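Local coordinates for beta-n-acetylhexosaminidase (Streptococcus pneumoniae, PDB 4AZI), which probably removes non-reducing terminal beta-linked N-acetylglucosamine from glycans, as one of the two tandem family 20 glycoside hydrolase modules of pneumococcal StrH, at residues A260-L265 with A310-P315; A359-L364 with Y395-N400. The protein carries 2 engineered substitutions. All coordinates share one frame; numbering follows the deposited sequence.

Contact 1: residues A260-L265 with A310-P315; sequences ASPQYL and ASTKYP
The flat amide of Gln263 has the methyl CG2 of Thr312 standing off one of its faces, displaced towards the oxygen, with OE1 of Gln263 and CG2 of Thr312 3.9 Å apart. Both polar atoms of the amide bond to water. One water donates to both OE1 of Gln263 and OG of Ser311, while a second accepts from NE2 of Gln263 and donates to the carbonyl O of Ser311, lying 2.7 Å from that O. A glutamine suits this exposed place because it offers an acceptor and a donor at once; the bend at chi2 (101°) swings the amide back towards the loop, and the pair of water bridges should limit its rotation.

The ring of Pro262 presents its CG and CD corner to the loop. CG lies 3.5 Å from O of Ala310, CD lies 3.4 Å from OG of Ser311, and the same Thr312 methyl, CG2, reaches CG at 3.9 Å. Thr312 thus serves two neighbours with one branch, while its OG1 bonds back to O of Leu309. No direct hydrogen bond joins 260-265 to 310-315, so the union is van der Waals contact plus water.

Ser311 has a left-handed conformation (phi 73°) in which OG and O each bond to one of the waters. Behind this surface Pro262 also packs on Tyr249 of strand 246-249. The side chain of Ala310, which packs on Asn276 of strand 271-282, is about 10 Å from the bound inhibitor.

Ser261 is an N-cap, its OG accepting from N of Tyr264 at 2.9 Å, and proline suits the first helical turn, where no N-H is needed for an intrahelical bond. This is a capped helix start in a beta-alpha-beta crossover of a TIM barrel, covered by the long loop preceding the eighth strand.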
loop_
_atom_site.group_PDB
_atom_site.type_symbol
_atom_site.label_atom_id
_atom_site.label_comp_id
_atom_site.label_asym_id
_atom_site.label_seq_id
_atom_site.Cartn_x
_atom_site.Cartn_y
_atom_site.Cartn_z
ATOM N N ALA A 260 6.552 16.827 -9.079
ATOM C CA ALA A 260 7.825 17.149 -8.451
ATOM C C ALA A 260 8.820 16.025 -8.708
ATOM O O ALA A 260 8.444 14.854 -8.798
ATOM C CB ALA A 260 7.654 17.381 -6.954
ATOM N N SER A 261 10.085 16.388 -8.863
ATOM C CA SER A 261 11.126 15.391 -9.018
ATOM C C SER A 261 11.446 14.807 -7.648
ATOM O O SER A 261 11.185 15.457 -6.623
ATOM C CB SER A 261 12.375 16.018 -9.630
ATOM O OG SER A 261 12.948 16.951 -8.737
ATOM N N PRO A 262 12.011 13.587 -7.620
ATOM C CA PRO A 262 12.486 13.033 -6.352
ATOM C C PRO A 262 13.589 13.906 -5.761
ATOM O O PRO A 262 13.643 14.067 -4.538
ATOM C CB PRO A 262 13.039 11.651 -6.736
ATOM C CG PRO A 262 12.513 11.366 -8.088
ATOM C CD PRO A 262 12.270 12.681 -8.752
ATOM N N GLN A 263 14.448 14.464 -6.622
ATOM C CA GLN A 263 15.477 15.422 -6.183
ATOM C C GLN A 263 14.837 16.588 -5.417
ATOM O O GLN A 263 15.275 16.934 -4.311
ATOM C CB GLN A 263 16.279 15.984 -7.367
ATOM C CG GLN A 263 17.197 15.000 -8.079
ATOM C CD GLN A 263 16.606 14.477 -9.383
ATOM O OE1 GLN A 263 15.400 14.269 -9.491
ATOM N NE2 GLN A 263 17.458 14.279 -10.383
ATOM N N TYR A 264 13.807 17.194 -6.013
ATOM C CA TYR A 264 13.123 18.324 -5.389
ATOM C C TYR A 264 12.484 17.977 -4.038
ATOM O O TYR A 264 12.618 18.735 -3.079
ATOM C CB TYR A 264 12.074 18.948 -6.316
ATOM C CG TYR A 264 11.536 20.250 -5.759
ATOM C CD1 TYR A 264 12.208 21.450 -5.982
ATOM C CD2 TYR A 264 10.384 20.277 -4.975
ATOM C CE1 TYR A 264 11.735 22.645 -5.465
ATOM C CE2 TYR A 264 9.898 21.466 -4.456
ATOM C CZ TYR A 264 10.585 22.644 -4.698
ATOM O OH TYR A 264 10.128 23.828 -4.190
ATOM N N LEU A 265 11.770 16.858 -3.976
ATOM C CA LEU A 265 11.152 16.411 -2.719
ATOM C C LEU A 265 12.172 16.053 -1.639
ATOM O O LEU A 265 11.975 16.406 -0.481
ATOM C CB LEU A 265 10.168 15.260 -2.953
ATOM C CG LEU A 265 8.941 15.562 -3.819
ATOM C CD1 LEU A 265 8.131 14.281 -4.018
ATOM C CD2 LEU A 265 8.092 16.651 -3.189
ATOM N N ALA A 310 12.050 6.490 -9.631
ATOM C CA ALA A 310 11.585 6.775 -10.994
ATOM C C ALA A 310 12.070 8.142 -11.455
ATOM O O ALA A 310 12.093 9.081 -10.669
ATOM C CB ALA A 310 10.066 6.696 -11.063
ATOM N N SER A 311 12.434 8.233 -12.738
ATOM C CA SER A 311 13.020 9.445 -13.355
ATOM C C SER A 311 14.474 9.748 -12.959
ATOM O O SER A 311 15.006 10.818 -13.287
ATOM C CB SER A 311 12.130 10.691 -13.153
ATOM O OG SER A 311 12.298 11.269 -11.863
ATOM N N THR A 312 15.121 8.815 -12.257
ATOM C CA THR A 312 16.524 8.983 -11.874
ATOM C C THR A 312 17.369 7.786 -12.280
ATOM O O THR A 312 16.868 6.660 -12.406
ATOM C CB THR A 312 16.722 9.210 -10.352
ATOM O OG1 THR A 312 16.366 8.020 -9.633
ATOM C CG2 THR A 312 15.907 10.399 -9.849
ATOM N N LYS A 313 18.660 8.045 -12.471
ATOM C CA LYS A 313 19.626 7.017 -12.840
ATOM C C LYS A 313 20.525 6.715 -11.637
ATOM O O LYS A 313 21.344 7.552 -11.230
ATOM C CB LYS A 313 20.447 7.483 -14.047
ATOM C CG LYS A 313 21.496 6.502 -14.544
ATOM C CD LYS A 313 22.203 7.058 -15.776
ATOM C CE LYS A 313 23.355 6.173 -16.224
ATOM N NZ LYS A 313 22.879 4.787 -16.485
ATOM N N TYR A 314 20.339 5.528 -11.063
ATOM C CA TYR A 314 21.094 5.085 -9.895
ATOM C C TYR A 314 22.367 4.366 -10.354
ATOM O O TYR A 314 22.308 3.570 -11.292
ATOM C CB TYR A 314 20.226 4.150 -9.046
ATOM C CG TYR A 314 20.873 3.669 -7.766
ATOM C CD1 TYR A 314 20.798 4.426 -6.598
ATOM C CD2 TYR A 314 21.549 2.442 -7.718
ATOM C CE1 TYR A 314 21.397 3.991 -5.420
ATOM C CE2 TYR A 314 22.139 1.992 -6.541
ATOM C CZ TYR A 314 22.058 2.768 -5.398
ATOM O OH TYR A 314 22.647 2.328 -4.231
ATOM N N PRO A 315 23.515 4.614 -9.685
ATOM C CA PRO A 315 23.727 5.408 -8.478
ATOM C C PRO A 315 24.122 6.871 -8.690
ATOM O O PRO A 315 24.378 7.553 -7.706
ATOM C CB PRO A 315 24.879 4.669 -7.791
ATOM C CG PRO A 315 25.681 4.108 -8.924
ATOM C CD PRO A 315 24.769 3.965 -10.119
HETATM O O HOH W 1 17.010 12.634 -12.934
HETATM O O HOH W 2 13.887 13.394 -12.005
#

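Contact 2: residues A359-L364 with Y395-N400; sequences ANYNAL and YNLNRN
The phenol oxygen of Tyr361 is gripped by two bonds: it accepts from N of Leu397 at 2.9 Å (N-H...O angle 158°) and donates to O of Asn394. Chi1 of -82°, with CG anti to the carbonyl carbon, sends the ring across to the opposing loop. A tyrosine suits the place, being long enough to reach that backbone and apolar along its flanks. CB of Leu397 touches OH of Tyr361 at 3.4 Å, and Leu397 O lies at the ring edge.

That same Leu397 O accepts from N of Ala359 at 3.0 Å in a nearly straight bond (176°). Here the chains come close, and the small methyl CB of Ala359 fits beside CB of Leu397, 4.2 Å away.

Further along, CD2 of Leu364 meets Tyr395 CE1 at 3.6 Å, the two side chains crossing at about a right angle, and it also lies at the edge of the Tyr361 ring, in its plane. Helix 402-414 closes the apolar side through Leu405 and Leu412.

Asn360 OD1 accepts from N of Asn362 in an Asx turn, and ND2 of Asn362 reaches it from the opposite face of its carboxamide plane. Arg399 makes a salt bridge with Asp351. Leu397 thus has both its backbone polar groups satisfied by 359-361, which should hold the loop's path without any regular strand pairing.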
loop_
_atom_site.group_PDB
_atom_site.type_symbol
_atom_site.label_atom_id
_atom_site.label_comp_id
_atom_site.label_asym_id
_atom_site.label_seq_id
_atom_site.Cartn_x
_atom_site.Cartn_y
_atom_site.Cartn_z
ATOM N N ALA A 359 16.297 -14.564 4.113
ATOM C CA ALA A 359 16.176 -16.001 3.887
ATOM C C ALA A 359 14.782 -16.461 4.325
ATOM O O ALA A 359 14.041 -15.708 4.962
ATOM C CB ALA A 359 17.257 -16.740 4.661
ATOM N N ASN A 360 14.414 -17.687 3.968
ATOM C CA ASN A 360 13.116 -18.239 4.329
ATOM C C ASN A 360 13.171 -18.906 5.699
ATOM O O ASN A 360 13.813 -19.947 5.869
ATOM C CB ASN A 360 12.634 -19.224 3.257
ATOM C CG ASN A 360 11.273 -19.827 3.565
ATOM O OD1 ASN A 360 10.639 -19.523 4.580
ATOM N ND2 ASN A 360 10.815 -20.695 2.676
ATOM N N TYR A 361 12.472 -18.303 6.655
ATOM C CA TYR A 361 12.503 -18.728 8.053
ATOM C C TYR A 361 11.322 -19.594 8.473
ATOM O O TYR A 361 11.148 -19.869 9.664
ATOM C CB TYR A 361 12.632 -17.499 8.971
ATOM C CG TYR A 361 14.063 -17.038 9.081
ATOM C CD1 TYR A 361 14.920 -17.603 10.023
ATOM C CD2 TYR A 361 14.573 -16.062 8.221
ATOM C CE1 TYR A 361 16.242 -17.204 10.119
ATOM C CE2 TYR A 361 15.892 -15.656 8.307
ATOM C CZ TYR A 361 16.721 -16.237 9.257
ATOM O OH TYR A 361 18.033 -15.849 9.348
ATOM N N ASN A 362 10.523 -20.038 7.502
ATOM C CA ASN A 362 9.319 -20.818 7.808
ATOM C C ASN A 362 9.595 -22.215 8.352
ATOM O O ASN A 362 8.974 -22.624 9.333
ATOM C CB ASN A 362 8.364 -20.870 6.617
ATOM C CG ASN A 362 7.541 -19.603 6.480
ATOM O OD1 ASN A 362 6.741 -19.259 7.363
ATOM N ND2 ASN A 362 7.737 -18.896 5.372
ATOM N N ALA A 363 10.522 -22.934 7.723
ATOM C CA ALA A 363 10.947 -24.249 8.220
ATOM C C ALA A 363 11.463 -24.162 9.660
ATOM O O ALA A 363 11.156 -25.028 10.484
ATOM C CB ALA A 363 11.990 -24.873 7.302
ATOM N N LEU A 364 12.227 -23.108 9.957
ATOM C CA LEU A 364 12.697 -22.847 11.318
ATOM C C LEU A 364 11.548 -22.724 12.324
ATOM O O LEU A 364 11.590 -23.355 13.380
ATOM C CB LEU A 364 13.614 -21.611 11.380
ATOM C CG LEU A 364 14.190 -21.239 12.757
ATOM C CD1 LEU A 364 14.879 -22.430 13.412
ATOM C CD2 LEU A 364 15.158 -20.070 12.673
ATOM N N TYR A 395 19.205 -15.510 12.976
ATOM C CA TYR A 395 17.980 -14.856 12.502
ATOM C C TYR A 395 18.239 -13.714 11.508
ATOM O O TYR A 395 17.300 -13.091 11.009
ATOM C CB TYR A 395 17.127 -14.386 13.691
ATOM C CG TYR A 395 16.521 -15.537 14.466
ATOM C CD1 TYR A 395 15.291 -16.077 14.090
ATOM C CD2 TYR A 395 17.181 -16.099 15.563
ATOM C CE1 TYR A 395 14.729 -17.136 14.788
ATOM C CE2 TYR A 395 16.625 -17.163 16.268
ATOM C CZ TYR A 395 15.400 -17.674 15.876
ATOM O OH TYR A 395 14.831 -18.727 16.560
ATOM N N ASN A 396 19.509 -13.491 11.181
ATOM C CA ASN A 396 19.923 -12.339 10.383
ATOM C C ASN A 396 20.342 -12.661 8.946
ATOM O O ASN A 396 21.008 -11.849 8.303
ATOM C CB ASN A 396 21.071 -11.603 11.090
ATOM C CG ASN A 396 20.784 -11.330 12.553
ATOM O OD1 ASN A 396 19.694 -10.898 12.918
ATOM N ND2 ASN A 396 21.774 -11.567 13.396
ATOM N N LEU A 397 19.960 -13.838 8.446
ATOM C CA LEU A 397 20.426 -14.291 7.132
ATOM C C LEU A 397 19.572 -13.759 5.976
ATOM O O LEU A 397 18.344 -13.707 6.070
ATOM C CB LEU A 397 20.534 -15.828 7.080
ATOM C CG LEU A 397 21.565 -16.460 8.037
ATOM C CD1 LEU A 397 21.365 -17.964 8.154
ATOM C CD2 LEU A 397 22.995 -16.140 7.620
ATOM N N ASN A 398 20.241 -13.349 4.902
ATOM C CA ASN A 398 19.556 -12.864 3.706
ATOM C C ASN A 398 19.321 -14.006 2.721
ATOM O O ASN A 398 19.735 -15.143 2.978
ATOM C CB ASN A 398 20.281 -11.659 3.068
ATOM C CG ASN A 398 21.653 -12.004 2.495
ATOM O OD1 ASN A 398 21.881 -13.097 1.981
ATOM N ND2 ASN A 398 22.567 -11.047 2.562
ATOM N N ARG A 399 18.667 -13.700 1.605
ATOM C CA ARG A 399 18.291 -14.708 0.602
ATOM C C ARG A 399 19.493 -15.436 -0.067
ATOM O O ARG A 399 19.339 -16.517 -0.638
ATOM C CB ARG A 399 17.352 -14.074 -0.435
ATOM C CG ARG A 399 16.523 -15.065 -1.237
ATOM C CD ARG A 399 15.418 -14.390 -2.042
ATOM N NE ARG A 399 14.937 -15.273 -3.108
ATOM C CZ ARG A 399 14.070 -16.273 -2.937
ATOM N NH1 ARG A 399 13.559 -16.531 -1.741
ATOM N NH2 ARG A 399 13.718 -17.027 -3.968
ATOM N N ASN A 400 20.688 -14.865 0.032
ATOM C CA ASN A 400 21.898 -15.545 -0.444
ATOM C C ASN A 400 22.270 -16.781 0.369
ATOM O O ASN A 400 23.021 -17.632 -0.107
ATOM C CB ASN A 400 23.085 -14.587 -0.458
ATOM C CG ASN A 400 23.010 -13.590 -1.590
ATOM O OD1 ASN A 400 22.917 -13.973 -2.752
ATOM N ND2 ASN A 400 23.045 -12.299 -1.255
#

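Both segments of contact 1 precede both of contact 2 in the chain, and the two are well separated: their centres lie 32 Å apart and their nearest atoms about 15 Å. Contact 1 belongs to the eight-stranded parallel barrel, joining helix 262-267, between strands 246-249 and 271-282, to the loop that leads into strand 321-329. Contact 2 comes after the last barrel strand and helix 339-352, joining the start of helix 362-368 to the loop between helices 380-391 and 402-414, where residues also touch helices 3-8 and 24-37. They share no helix or strand. Contact 1 lies on the surface of the catalytic barrel, contact 2 in a helical C-terminal region on its flank.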